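Local atomic coordinates of nadph-flavin oxidoreductase (Vibrio harveyi, PDB entry 1BKJ), a protein that catalyses the NADPH-dependent reduction of FMN to FMNH2, supplying reduced flavin to luciferase in the bioluminescence of Vibrio harveyi. Residues Gln67-Ser72 against Gly125-Gly130; Gln190-Thr195 against Ser210-Glu215. All coordinates share one frame; numbering follows the deposited sequence.

The two interactions lie in series along the chain and share no helix or strand; their centres are about 26 Å apart and their nearest atoms about 16 Å. Interaction 1 is central, about 11 Å from the centre of the chain, and joins a loop and short helix to a strand outermost in this chain's sheet. Its direct contacts are mostly apolar, and hydrogen bonding passes through the flavin. Interaction 2 is peripheral, about 24 Å from the chain centre, yet its touching residues are mostly buried, partly against the second subunit. There two helices meet through a carboxylate and an edge-to-face aromatic pair, with a water bridging their backbones.

Interaction 1: residues Gln67-Ser72 against Gly125-Gly130; sequences QAYVES and GGVYIG. With FMN (flavin mononucleotide), chain D.
Tyr69 packs on Val127 and Ile129, and Gln67 on Ile129, without one hydrogen bond between segments; the flavin joins the segments instead, hydrogen-bonded to Gln67 on one and to Gly130 on the other. The direct contacts are mainly between apolar side chains. Ile129 CD1 lies at the edge of the Tyr69 ring, 3.7 Å from CE2, while Ile129 CG1 packs on Val70 CG2 at 4.1 Å. Val127 divides its two branches between neighbours: CG1, set between backbone N and carbonyl carbon (chi1 63°), touches Tyr69 CD2 at 4.0 Å, and CG2 comes within 3.5 Å of FMN N1. In this nitroreductase-family fold, strand 125-129 is an outermost strand of the chain's antiparallel sheet, paired to strand 149-158. FMN N3 donates to Gln67 OE1 over 2.8 Å in a nearly straight bond (172°). The same amide gives an N-H from NE2 to FMN O4 at 3.2 Å, and NE2 also donates to Ala64 O, fixing which way round the amide lies. Next to Ile129, Gly130 N donates to FMN N5 at 3.0 Å (162°), a backbone bond to the hydride-accepting nitrogen, and weakly to O4. Tyr69 OH lies 3.0 Å from FMN O2. FMN C8M lies over one face of the Tyr128 ring, toward its rim, and Tyr128 also packs on Ser38 of the second subunit, whose Ser39 N is hydrogen-bonded to the cofactor.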
ATOM      1  N   GLN A  67       9.435  -2.264  20.984  1.00 17.07           N
ATOM      2  CA  GLN A  67      10.265  -2.713  19.867  1.00 16.83           C
ATOM      3  C   GLN A  67      11.451  -1.747  19.860  1.00 17.21           C
ATOM      4  O   GLN A  67      11.335  -0.612  19.390  1.00 17.08           O
ATOM      5  CB  GLN A  67       9.464  -2.689  18.557  1.00 16.52           C
ATOM      6  CG  GLN A  67       8.250  -3.639  18.575  1.00 16.38           C
ATOM      7  CD  GLN A  67       7.626  -3.835  17.206  1.00 16.92           C
ATOM      8  OE1 GLN A  67       8.294  -4.256  16.278  1.00 16.67           O
ATOM      9  NE2 GLN A  67       6.334  -3.544  17.083  1.00 17.46           N
ATOM     10  N   ALA A  68      12.556  -2.196  20.466  1.00 17.25           N
ATOM     11  CA  ALA A  68      13.792  -1.424  20.641  1.00 17.34           C
ATOM     12  C   ALA A  68      14.410  -0.761  19.405  1.00 17.26           C
ATOM     13  O   ALA A  68      14.962   0.342  19.503  1.00 17.65           O
ATOM     14  CB  ALA A  68      14.836  -2.274  21.362  1.00 18.59           C
ATOM     15  N   TYR A  69      14.276  -1.401  18.251  1.00 16.16           N
ATOM     16  CA  TYR A  69      14.803  -0.873  17.005  1.00 16.03           C
ATOM     17  C   TYR A  69      14.128   0.412  16.498  1.00 15.97           C
ATOM     18  O   TYR A  69      14.595   1.036  15.553  1.00 16.08           O
ATOM     19  CB  TYR A  69      14.837  -1.956  15.930  1.00 16.73           C
ATOM     20  CG  TYR A  69      13.723  -2.970  16.003  1.00 16.43           C
ATOM     21  CD1 TYR A  69      13.832  -4.088  16.857  1.00 16.67           C
ATOM     22  CD2 TYR A  69      12.547  -2.821  15.230  1.00 16.44           C
ATOM     23  CE1 TYR A  69      12.792  -5.048  16.944  1.00 17.37           C
ATOM     24  CE2 TYR A  69      11.496  -3.771  15.308  1.00 16.60           C
ATOM     25  CZ  TYR A  69      11.630  -4.879  16.170  1.00 17.42           C
ATOM     26  OH  TYR A  69      10.629  -5.818  16.260  1.00 17.41           O
ATOM     27  N   VAL A  70      13.049   0.824  17.159  1.00 15.86           N
ATOM     28  CA  VAL A  70      12.374   2.074  16.820  1.00 15.67           C
ATOM     29  C   VAL A  70      13.242   3.197  17.399  1.00 15.95           C
ATOM     30  O   VAL A  70      13.333   4.264  16.806  1.00 15.88           O
ATOM     31  CB  VAL A  70      10.953   2.114  17.393  1.00 14.63           C
ATOM     32  CG1 VAL A  70      10.329   3.508  17.273  1.00 15.03           C
ATOM     33  CG2 VAL A  70      10.087   1.085  16.700  1.00 14.18           C
ATOM     34  N   GLU A  71      13.909   2.929  18.526  1.00 16.77           N
ATOM     35  CA  GLU A  71      14.792   3.914  19.158  1.00 17.17           C
ATOM     36  C   GLU A  71      16.212   3.885  18.573  1.00 17.90           C
ATOM     37  O   GLU A  71      16.807   4.945  18.366  1.00 19.48           O
ATOM     38  CB  GLU A  71      14.836   3.720  20.681  1.00 17.64           C
ATOM     39  N   SER A  72      16.720   2.698  18.233  1.00 17.81           N
ATOM     40  CA  SER A  72      18.081   2.553  17.709  1.00 17.86           C
ATOM     41  C   SER A  72      18.287   2.819  16.216  1.00 18.00           C
ATOM     42  O   SER A  72      19.422   3.029  15.770  1.00 18.61           O
ATOM     43  CB  SER A  72      18.667   1.198  18.111  1.00 18.15           C
ATOM     44  OG  SER A  72      17.987   0.134  17.474  1.00 20.18           O
ATOM     45  N   GLY A 125      19.009  -0.942   5.630  1.00 15.33           N
ATOM     46  CA  GLY A 125      18.049  -1.953   6.016  1.00 14.80           C
ATOM     47  C   GLY A 125      16.834  -1.271   6.597  1.00 14.06           C
ATOM     48  O   GLY A 125      16.894  -0.097   6.952  1.00 13.58           O
ATOM     49  N   GLY A 126      15.745  -2.021   6.723  1.00 14.07           N
ATOM     50  CA  GLY A 126      14.526  -1.464   7.276  1.00 13.52           C
ATOM     51  C   GLY A 126      13.454  -2.460   7.667  1.00 13.38           C
ATOM     52  O   GLY A 126      13.557  -3.648   7.366  1.00 12.02           O
ATOM     53  N   VAL A 127      12.437  -1.956   8.367  1.00 12.76           N
ATOM     54  CA  VAL A 127      11.320  -2.767   8.817  1.00 12.45           C
ATOM     55  C   VAL A 127      10.122  -1.865   9.046  1.00 12.08           C
ATOM     56  O   VAL A 127      10.255  -0.772   9.588  1.00 11.95           O
ATOM     57  CB  VAL A 127      11.670  -3.602  10.124  1.00 12.30           C
ATOM     58  CG1 VAL A 127      11.976  -2.706  11.318  1.00 12.63           C
ATOM     59  CG2 VAL A 127      10.555  -4.605  10.471  1.00 12.15           C
ATOM     60  N   TYR A 128       8.955  -2.325   8.608  1.00 12.31           N
ATOM     61  CA  TYR A 128       7.711  -1.582   8.821  1.00 12.26           C
ATOM     62  C   TYR A 128       7.305  -1.810  10.277  1.00 12.50           C
ATOM     63  O   TYR A 128       7.652  -2.847  10.850  1.00 12.39           O
ATOM     64  CB  TYR A 128       6.595  -2.126   7.952  1.00 11.86           C
ATOM     65  CG  TYR A 128       6.619  -1.789   6.495  1.00 11.60           C
ATOM     66  CD1 TYR A 128       7.361  -2.561   5.591  1.00 11.23           C
ATOM     67  CD2 TYR A 128       5.863  -0.711   5.995  1.00 10.95           C
ATOM     68  CE1 TYR A 128       7.355  -2.276   4.207  1.00 10.79           C
ATOM     69  CE2 TYR A 128       5.850  -0.413   4.614  1.00 10.55           C
ATOM     70  CZ  TYR A 128       6.603  -1.205   3.733  1.00 10.84           C
ATOM     71  OH  TYR A 128       6.620  -0.943   2.401  1.00 10.72           O
ATOM     72  N   ILE A 129       6.624  -0.838  10.887  1.00 11.93           N
ATOM     73  CA  ILE A 129       6.179  -0.941  12.282  1.00 11.95           C
ATOM     74  C   ILE A 129       4.668  -0.660  12.374  1.00 12.25           C
ATOM     75  O   ILE A 129       4.245   0.496  12.519  1.00 12.09           O
ATOM     76  CB  ILE A 129       6.991   0.028  13.250  1.00 12.19           C
ATOM     77  CG1 ILE A 129       8.519  -0.199  13.143  1.00 12.39           C
ATOM     78  CG2 ILE A 129       6.526  -0.124  14.720  1.00 12.10           C
ATOM     79  CD1 ILE A 129       9.025  -1.560  13.583  1.00 12.70           C
ATOM     80  N   GLY A 130       3.871  -1.726  12.280  1.00 11.87           N
ATOM     81  CA  GLY A 130       2.426  -1.601  12.376  1.00 12.65           C
ATOM     82  C   GLY A 130       1.952  -1.655  13.818  1.00 13.20           C
ATOM     83  O   GLY A 130       0.786  -1.366  14.103  1.00 13.71           O
TER
HETATM   84  N1  FMN D 241       7.876  -6.290  11.901  1.00 12.32           N
HETATM   85  C2  FMN D 241       8.216  -6.010  13.204  1.00 12.77           C
HETATM   86  O2  FMN D 241       9.104  -6.543  13.820  1.00 13.92           O
HETATM   87  N3  FMN D 241       7.363  -5.088  13.795  1.00 13.10           N
HETATM   88  C4  FMN D 241       6.121  -4.609  13.283  1.00 12.97           C
HETATM   89  O4  FMN D 241       5.443  -3.900  14.004  1.00 14.65           O
HETATM   90  C4A FMN D 241       5.819  -5.048  11.951  1.00 12.67           C
HETATM   91  N5  FMN D 241       4.765  -4.393  11.326  1.00 12.23           N
HETATM   92  C5A FMN D 241       4.561  -4.534   9.945  1.00 11.50           C
HETATM   93  C6  FMN D 241       3.588  -3.746   9.358  1.00 11.86           C
HETATM   94  C7  FMN D 241       3.383  -3.798   7.981  1.00 11.58           C
HETATM   95  C7M FMN D 241       2.424  -2.735   7.366  1.00 11.89           C
HETATM   96  C8  FMN D 241       4.150  -4.700   7.188  1.00 11.79           C
HETATM   97  C8M FMN D 241       3.911  -4.922   5.731  1.00 10.46           C
HETATM   98  C9  FMN D 241       5.117  -5.484   7.761  1.00 11.32           C
HETATM   99  C9A FMN D 241       5.358  -5.413   9.168  1.00 11.70           C
HETATM  100  N10 FMN D 241       6.416  -6.134   9.834  1.00 12.66           N
HETATM  101  C10 FMN D 241       6.713  -5.886  11.199  1.00 12.23           C
HETATM  102  C1' FMN D 241       7.345  -6.844   9.133  1.00 12.59           C
HETATM  103  C2' FMN D 241       7.186  -8.346   9.074  1.00 13.09           C
HETATM  104  O2' FMN D 241       6.755  -9.076  10.143  1.00 13.30           O
HETATM  105  C3' FMN D 241       7.602  -9.027   7.838  1.00 14.23           C
HETATM  106  O3' FMN D 241       7.457  -8.301   6.643  1.00 14.76           O
HETATM  107  C4' FMN D 241       7.529 -10.519   7.662  1.00 14.16           C
HETATM  108  O4' FMN D 241       7.369 -11.351   8.786  1.00 17.45           O
HETATM  109  C5' FMN D 241       8.015 -11.146   6.444  1.00 14.17           C
HETATM  110  O5' FMN D 241       9.460 -11.113   6.648  1.00 14.48           O
HETATM  111  P   FMN D 241      10.504 -10.231   5.761  1.00 14.02           P
HETATM  112  O1P FMN D 241      10.458 -10.857   4.453  1.00 14.95           O
HETATM  113  O2P FMN D 241      11.766 -10.343   6.532  1.00 14.16           O
HETATM  114  O3P FMN D 241       9.974  -8.855   5.613  1.00 15.05           O

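Interaction 2: residues Gln190-Thr195 against Ser210-Glu215; sequences QSYDQT and STWSQE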
ATOM      1  N   GLN A 190      -0.052 -27.398   3.940  1.00 27.14           N
ATOM      2  CA  GLN A 190       0.744 -28.394   4.680  1.00 26.41           C
ATOM      3  C   GLN A 190       2.202 -28.415   4.203  1.00 25.66           C
ATOM      4  O   GLN A 190       3.117 -28.562   5.017  1.00 26.09           O
ATOM      5  CB  GLN A 190       0.113 -29.794   4.566  1.00 27.01           C
ATOM      6  N   SER A 191       2.401 -28.195   2.901  1.00 24.76           N
ATOM      7  CA  SER A 191       3.726 -28.141   2.280  1.00 24.57           C
ATOM      8  C   SER A 191       4.447 -26.864   2.677  1.00 23.93           C
ATOM      9  O   SER A 191       5.655 -26.880   2.901  1.00 23.53           O
ATOM     10  CB  SER A 191       3.616 -28.195   0.767  1.00 25.47           C
ATOM     11  OG  SER A 191       2.981 -29.396   0.369  1.00 28.86           O
ATOM     12  N   TYR A 192       3.687 -25.766   2.767  1.00 23.11           N
ATOM     13  CA  TYR A 192       4.219 -24.466   3.173  1.00 22.62           C
ATOM     14  C   TYR A 192       4.615 -24.488   4.657  1.00 22.87           C
ATOM     15  O   TYR A 192       5.645 -23.917   5.028  1.00 23.22           O
ATOM     16  CB  TYR A 192       3.222 -23.329   2.884  1.00 21.00           C
ATOM     17  CG  TYR A 192       3.767 -21.954   3.210  1.00 19.32           C
ATOM     18  CD1 TYR A 192       4.987 -21.502   2.657  1.00 19.50           C
ATOM     19  CD2 TYR A 192       3.110 -21.124   4.130  1.00 18.81           C
ATOM     20  CE1 TYR A 192       5.542 -20.247   3.038  1.00 18.71           C
ATOM     21  CE2 TYR A 192       3.649 -19.873   4.501  1.00 17.99           C
ATOM     22  CZ  TYR A 192       4.859 -19.442   3.962  1.00 18.45           C
ATOM     23  OH  TYR A 192       5.388 -18.233   4.370  1.00 18.59           O
ATOM     24  N   ASP A 193       3.804 -25.156   5.480  1.00 23.08           N
ATOM     25  CA  ASP A 193       4.072 -25.307   6.912  1.00 23.71           C
ATOM     26  C   ASP A 193       5.378 -26.076   7.143  1.00 24.14           C
ATOM     27  O   ASP A 193       6.136 -25.753   8.067  1.00 24.66           O
ATOM     28  CB  ASP A 193       2.929 -26.054   7.609  1.00 23.80           C
ATOM     29  CG  ASP A 193       1.778 -25.143   8.039  1.00 24.84           C
ATOM     30  OD1 ASP A 193       1.917 -23.899   8.027  1.00 24.24           O
ATOM     31  OD2 ASP A 193       0.724 -25.696   8.431  1.00 24.64           O
ATOM     32  N   GLN A 194       5.643 -27.076   6.298  1.00 24.18           N
ATOM     33  CA  GLN A 194       6.866 -27.883   6.398  1.00 24.71           C
ATOM     34  C   GLN A 194       8.086 -27.055   5.934  1.00 25.06           C
ATOM     35  O   GLN A 194       9.181 -27.189   6.489  1.00 25.18           O
ATOM     36  CB  GLN A 194       6.723 -29.193   5.610  1.00 24.21           C
ATOM     37  N   THR A 195       7.858 -26.141   4.985  1.00 25.29           N
ATOM     38  CA  THR A 195       8.900 -25.254   4.460  1.00 26.02           C
ATOM     39  C   THR A 195       9.268 -24.216   5.543  1.00 26.64           C
ATOM     40  O   THR A 195      10.452 -23.896   5.732  1.00 26.55           O
ATOM     41  CB  THR A 195       8.427 -24.544   3.152  1.00 26.64           C
ATOM     42  OG1 THR A 195       8.180 -25.528   2.136  1.00 27.73           O
ATOM     43  CG2 THR A 195       9.461 -23.547   2.629  1.00 26.62           C
ATOM     44  N   SER A 210       4.963 -24.825  17.051  1.00 34.11           N
ATOM     45  CA  SER A 210       3.791 -24.297  16.352  1.00 33.73           C
ATOM     46  C   SER A 210       4.071 -23.904  14.885  1.00 32.49           C
ATOM     47  O   SER A 210       5.013 -23.157  14.590  1.00 32.45           O
ATOM     48  CB  SER A 210       3.219 -23.102  17.122  1.00 34.92           C
ATOM     49  OG  SER A 210       1.933 -22.737  16.635  1.00 36.96           O
ATOM     50  N   THR A 211       3.214 -24.393  13.985  1.00 30.82           N
ATOM     51  CA  THR A 211       3.316 -24.141  12.538  1.00 29.24           C
ATOM     52  C   THR A 211       2.768 -22.760  12.098  1.00 28.01           C
ATOM     53  O   THR A 211       2.050 -22.115  12.868  1.00 27.78           O
ATOM     54  CB  THR A 211       2.588 -25.254  11.727  1.00 29.36           C
ATOM     55  OG1 THR A 211       1.177 -25.189  11.965  1.00 28.51           O
ATOM     56  CG2 THR A 211       3.100 -26.646  12.110  1.00 29.55           C
ATOM     57  N   TRP A 212       3.078 -22.338  10.862  1.00 26.58           N
ATOM     58  CA  TRP A 212       2.621 -21.049  10.303  1.00 25.31           C
ATOM     59  C   TRP A 212       1.095 -20.912  10.317  1.00 25.13           C
ATOM     60  O   TRP A 212       0.576 -19.900  10.788  1.00 25.41           O
ATOM     61  CB  TRP A 212       3.146 -20.828   8.864  1.00 23.84           C
ATOM     62  CG  TRP A 212       2.594 -19.549   8.175  1.00 22.83           C
ATOM     63  CD1 TRP A 212       3.022 -18.267   8.371  1.00 22.69           C
ATOM     64  CD2 TRP A 212       1.472 -19.463   7.275  1.00 21.89           C
ATOM     65  NE1 TRP A 212       2.235 -17.385   7.666  1.00 22.26           N
ATOM     66  CE2 TRP A 212       1.276 -18.082   6.983  1.00 21.94           C
ATOM     67  CE3 TRP A 212       0.602 -20.411   6.688  1.00 22.39           C
ATOM     68  CZ2 TRP A 212       0.248 -17.623   6.127  1.00 22.45           C
ATOM     69  CZ3 TRP A 212      -0.433 -19.959   5.830  1.00 22.57           C
ATOM     70  CH2 TRP A 212      -0.595 -18.570   5.563  1.00 22.46           C
ATOM     71  N   SER A 213       0.395 -21.913   9.778  1.00 24.69           N
ATOM     72  CA  SER A 213      -1.065 -21.895   9.721  1.00 24.77           C
ATOM     73  C   SER A 213      -1.718 -21.879  11.081  1.00 24.90           C
ATOM     74  O   SER A 213      -2.722 -21.196  11.259  1.00 25.67           O
ATOM     75  CB  SER A 213      -1.613 -23.040   8.858  1.00 25.06           C
ATOM     76  OG  SER A 213      -1.343 -24.312   9.414  1.00 25.12           O
ATOM     77  N   GLN A 214      -1.100 -22.556  12.052  1.00 24.57           N
ATOM     78  CA  GLN A 214      -1.615 -22.603  13.420  1.00 24.65           C
ATOM     79  C   GLN A 214      -1.356 -21.275  14.135  1.00 24.56           C
ATOM     80  O   GLN A 214      -2.181 -20.845  14.941  1.00 25.39           O
ATOM     81  CB  GLN A 214      -1.011 -23.771  14.207  1.00 25.02           C
ATOM     82  N   GLU A 215      -0.253 -20.606  13.781  1.00 24.16           N
ATOM     83  CA  GLU A 215       0.123 -19.311  14.366  1.00 23.59           C
ATOM     84  C   GLU A 215      -0.774 -18.167  13.859  1.00 23.72           C
ATOM     85  O   GLU A 215      -1.388 -17.470  14.669  1.00 23.21           O
ATOM     86  CB  GLU A 215       1.594 -18.990  14.081  1.00 23.91           C
TER
HETATM   87  O   HOH W   1       5.550 -23.707  10.026  1.00 27.04           O
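Asp193 and Tyr192 of helix 186-199 meet the first turn of helix 212-220, a helix-to-helix contact in the C-terminal part of the chain, which reaches onto the second subunit. Both oxygens of the Asp193 carboxylate are engaged. Ser213 N donates to OD1 at 3.1 Å (160°), arriving on the syn side slightly out of the carboxylate plane, and Ser213 OG donates to the syn lone pair of OD2 at 2.7 Å. One serine thus grips the carboxylate twice and limits its rotation; the carboxylate's place at the N-terminal end of helix 212-220 would be expected to favour its negative charge. A water bridges the two backbones, donating to Asp193 O and accepting from Trp212 N, each 2.9 Å from it. With CG anti to the backbone N (chi1 -176°), the Tyr192 ring is carried to Trp212 and presents its edge to the indole face, CE2 lying over that face 3.6 Å from Trp212 CD2. The pair is T-shaped, with ring planes at 76° and the Tyr192 and Trp212 six-membered ring centroids 5.1 Å apart. The polar ends of these rings find partners elsewhere: Tyr192 OH bonds to Pro168 O and to Gln44 NE2 of the second subunit, and Trp212 NE1 to Met42 O of that subunit. Thr211 is the N-cap of helix 212-220, its OG1 accepting a weak bond from Gln214 N at 3.5 Å.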